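Local coordinates for esterase family protein (PDB 6VHE), which probably hydrolyses carboxylic esters as a serine esterase of the esterase D family, and may cleave S-formylglutathione to formate and glutathione, at residues V149-N154 / S174-E179. Residues are numbered along the deposited sequence; the frame is centred on the assembly and turned at random.
Sequences VFEAQN and SVKGTE. With 6WG ((2~{R})-2-phenylpiperidine-1-carbaldehyde), chain E.
The first turn of helix 152-157 meets the type II turn Val175-Thr178 where Gln153 and Val175 bring their CA atoms within 6.1 Å. Gln153 turns its CG away from the backbone N (chi1 -162°) and bends at chi2, which carries the amide across to the turn, and OE1 accepts from Val175 N (3.0 Å) almost in line with the C=O bond. Ser174 OG adds a weak second bond to that oxygen, while Gln153 NE2 is held by Asp157, fixing the amide's rotation. Ala152 points its CB at the turn and packs on Val175 CG2 at 3.9 Å. Glu151 is the N-cap of the helix: its OE1 takes Gln153 N at 3.1 Å through the anti lone pair. Lys176 crosses Glu151 near a right angle and lays its CE against Glu151 OE2 (3.0 Å); its NZ, held mainly by Asp181, is only at long salt-bridge range of that oxygen (3.9 Å). In this alpha/beta-hydrolase fold, the contact joins two pieces of the connection between strands 142-146 and 198-204, with the side chain of Ala152 about 11 Å from that of Ser123, the probable nucleophile. Val149 CG2 and Asn154 CB touch the phenyl ring of the bound phenylpiperidine carbaldehyde. Ser174 OG closes an ST turn with Lys176 N.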
loop_
_atom_site.group_PDB
_atom_site.type_symbol
_atom_site.label_atom_id
_atom_site.label_comp_id
_atom_site.label_asym_id
_atom_site.label_seq_id
_atom_site.Cartn_x
_atom_site.Cartn_y
_atom_site.Cartn_z
ATOM N N VAL A 149 12.858 27.272 -2.728
ATOM C CA VAL A 149 13.288 28.111 -3.841
ATOM C C VAL A 149 12.371 29.321 -3.875
ATOM O O VAL A 149 11.156 29.179 -4.065
ATOM C CB VAL A 149 13.223 27.349 -5.172
ATOM C CG1 VAL A 149 13.695 28.265 -6.312
ATOM C CG2 VAL A 149 14.017 26.076 -5.093
ATOM N N PHE A 150 12.937 30.505 -3.680
ATOM C CA PHE A 150 12.150 31.724 -3.743
ATOM C C PHE A 150 12.370 32.463 -5.051
ATOM O O PHE A 150 11.427 33.014 -5.613
ATOM C CB PHE A 150 12.474 32.625 -2.543
ATOM C CG PHE A 150 11.996 32.055 -1.221
ATOM C CD1 PHE A 150 10.643 31.991 -0.932
ATOM C CD2 PHE A 150 12.900 31.581 -0.280
ATOM C CE1 PHE A 150 10.193 31.456 0.277
ATOM C CE2 PHE A 150 12.458 31.047 0.929
ATOM C CZ PHE A 150 11.102 30.983 1.208
ATOM N N GLU A 151 13.589 32.459 -5.563
ATOM C CA GLU A 151 13.856 32.970 -6.902
ATOM C C GLU A 151 13.532 31.860 -7.892
ATOM O O GLU A 151 14.367 30.993 -8.166
ATOM C CB GLU A 151 15.302 33.428 -7.044
ATOM C CG GLU A 151 15.553 34.092 -8.383
ATOM C CD GLU A 151 14.359 34.926 -8.828
ATOM O OE1 GLU A 151 13.563 34.448 -9.681
ATOM O OE2 GLU A 151 14.218 36.054 -8.303
ATOM N N ALA A 152 12.313 31.885 -8.437
ATOM C CA ALA A 152 11.836 30.779 -9.262
ATOM C C ALA A 152 12.619 30.607 -10.555
ATOM O O ALA A 152 12.576 29.518 -11.133
ATOM C CB ALA A 152 10.358 30.956 -9.602
ATOM N N GLN A 153 13.324 31.639 -11.035
ATOM C CA GLN A 153 14.084 31.455 -12.266
ATOM C C GLN A 153 15.138 30.366 -12.131
ATOM O O GLN A 153 15.642 29.880 -13.151
ATOM C CB GLN A 153 14.736 32.771 -12.694
ATOM C CG GLN A 153 15.178 32.802 -14.160
ATOM C CD GLN A 153 14.038 32.528 -15.137
ATOM O OE1 GLN A 153 13.026 33.229 -15.140
ATOM N NE2 GLN A 153 14.204 31.507 -15.974
ATOM N N ASN A 154 15.457 29.956 -10.905
ATOM C CA ASN A 154 16.463 28.938 -10.645
ATOM C C ASN A 154 15.891 27.524 -10.742
ATOM O O ASN A 154 16.526 26.641 -11.332
ATOM C CB ASN A 154 17.086 29.189 -9.270
ATOM C CG ASN A 154 18.036 30.378 -9.279
ATOM O OD1 ASN A 154 18.305 30.967 -10.329
ATOM N ND2 ASN A 154 18.544 30.741 -8.102
ATOM N N SER A 174 11.049 34.575 -19.032
ATOM C CA SER A 174 11.343 34.778 -17.623
ATOM C C SER A 174 10.065 34.635 -16.814
ATOM O O SER A 174 8.983 35.007 -17.274
ATOM C CB SER A 174 11.968 36.158 -17.377
ATOM O OG SER A 174 12.203 36.363 -15.996
ATOM N N VAL A 175 10.193 34.089 -15.605
ATOM C CA VAL A 175 9.048 33.997 -14.704
ATOM C C VAL A 175 8.854 35.275 -13.907
ATOM O O VAL A 175 7.858 35.397 -13.175
ATOM C CB VAL A 175 9.198 32.806 -13.734
ATOM C CG1 VAL A 175 9.177 31.513 -14.514
ATOM C CG2 VAL A 175 10.474 32.936 -12.911
ATOM N N LYS A 176 9.769 36.233 -14.023
ATOM C CA LYS A 176 9.724 37.399 -13.153
ATOM C C LYS A 176 8.453 38.199 -13.402
ATOM O O LYS A 176 8.059 38.422 -14.547
ATOM C CB LYS A 176 10.968 38.260 -13.356
ATOM C CG LYS A 176 11.571 38.720 -12.036
ATOM C CD LYS A 176 12.123 37.530 -11.241
ATOM C CE LYS A 176 12.390 37.885 -9.782
ATOM N NZ LYS A 176 11.211 38.432 -9.055
ATOM N N GLY A 177 7.787 38.589 -12.316
ATOM C CA GLY A 177 6.549 39.333 -12.427
ATOM C C GLY A 177 5.356 38.535 -12.902
ATOM O O GLY A 177 4.357 39.123 -13.322
ATOM N N THR A 178 5.427 37.214 -12.868
ATOM C CA THR A 178 4.291 36.371 -13.198
ATOM C C THR A 178 3.832 35.631 -11.946
ATOM O O THR A 178 4.394 35.786 -10.859
ATOM C CB THR A 178 4.648 35.385 -14.316
ATOM O OG1 THR A 178 5.479 34.337 -13.788
ATOM C CG2 THR A 178 5.373 36.102 -15.456
ATOM N N GLU A 179 2.805 34.795 -12.115
ATOM C CA GLU A 179 2.282 33.994 -11.021
ATOM C C GLU A 179 3.265 32.921 -10.564
ATOM O O GLU A 179 3.063 32.334 -9.495
ATOM C CB GLU A 179 0.965 33.349 -11.444
ATOM C CG GLU A 179 1.076 32.574 -12.743
ATOM C CD GLU A 179 -0.247 31.998 -13.205
ATOM O OE1 GLU A 179 -1.240 32.085 -12.450
ATOM O OE2 GLU A 179 -0.293 31.456 -14.329
HETATM C C4 6WG E . 16.481 23.411 -6.833
HETATM C C7 6WG E . 16.232 21.967 -6.397
HETATM C C6 6WG E . 18.120 25.156 -7.175
HETATM C C9 6WG E . 17.311 20.090 -5.431
HETATM C C8 6WG E . 16.969 21.552 -5.135
HETATM C C1 6WG E . 17.135 25.991 -7.665
HETATM C C2 6WG E . 15.841 25.514 -7.746
HETATM C C3 6WG E . 15.505 24.228 -7.349
HETATM C C5 6WG E . 17.784 23.870 -6.776
HETATM C C10 6WG E . 16.428 19.436 -6.524
HETATM C C11 6WG E . 15.014 20.010 -6.783
HETATM N N1 6WG E . 14.900 21.377 -6.317
HETATM C C12 6WG E . 14.070 21.476 -5.115
HETATM O O1 6WG E . 13.017 20.611 -4.997
#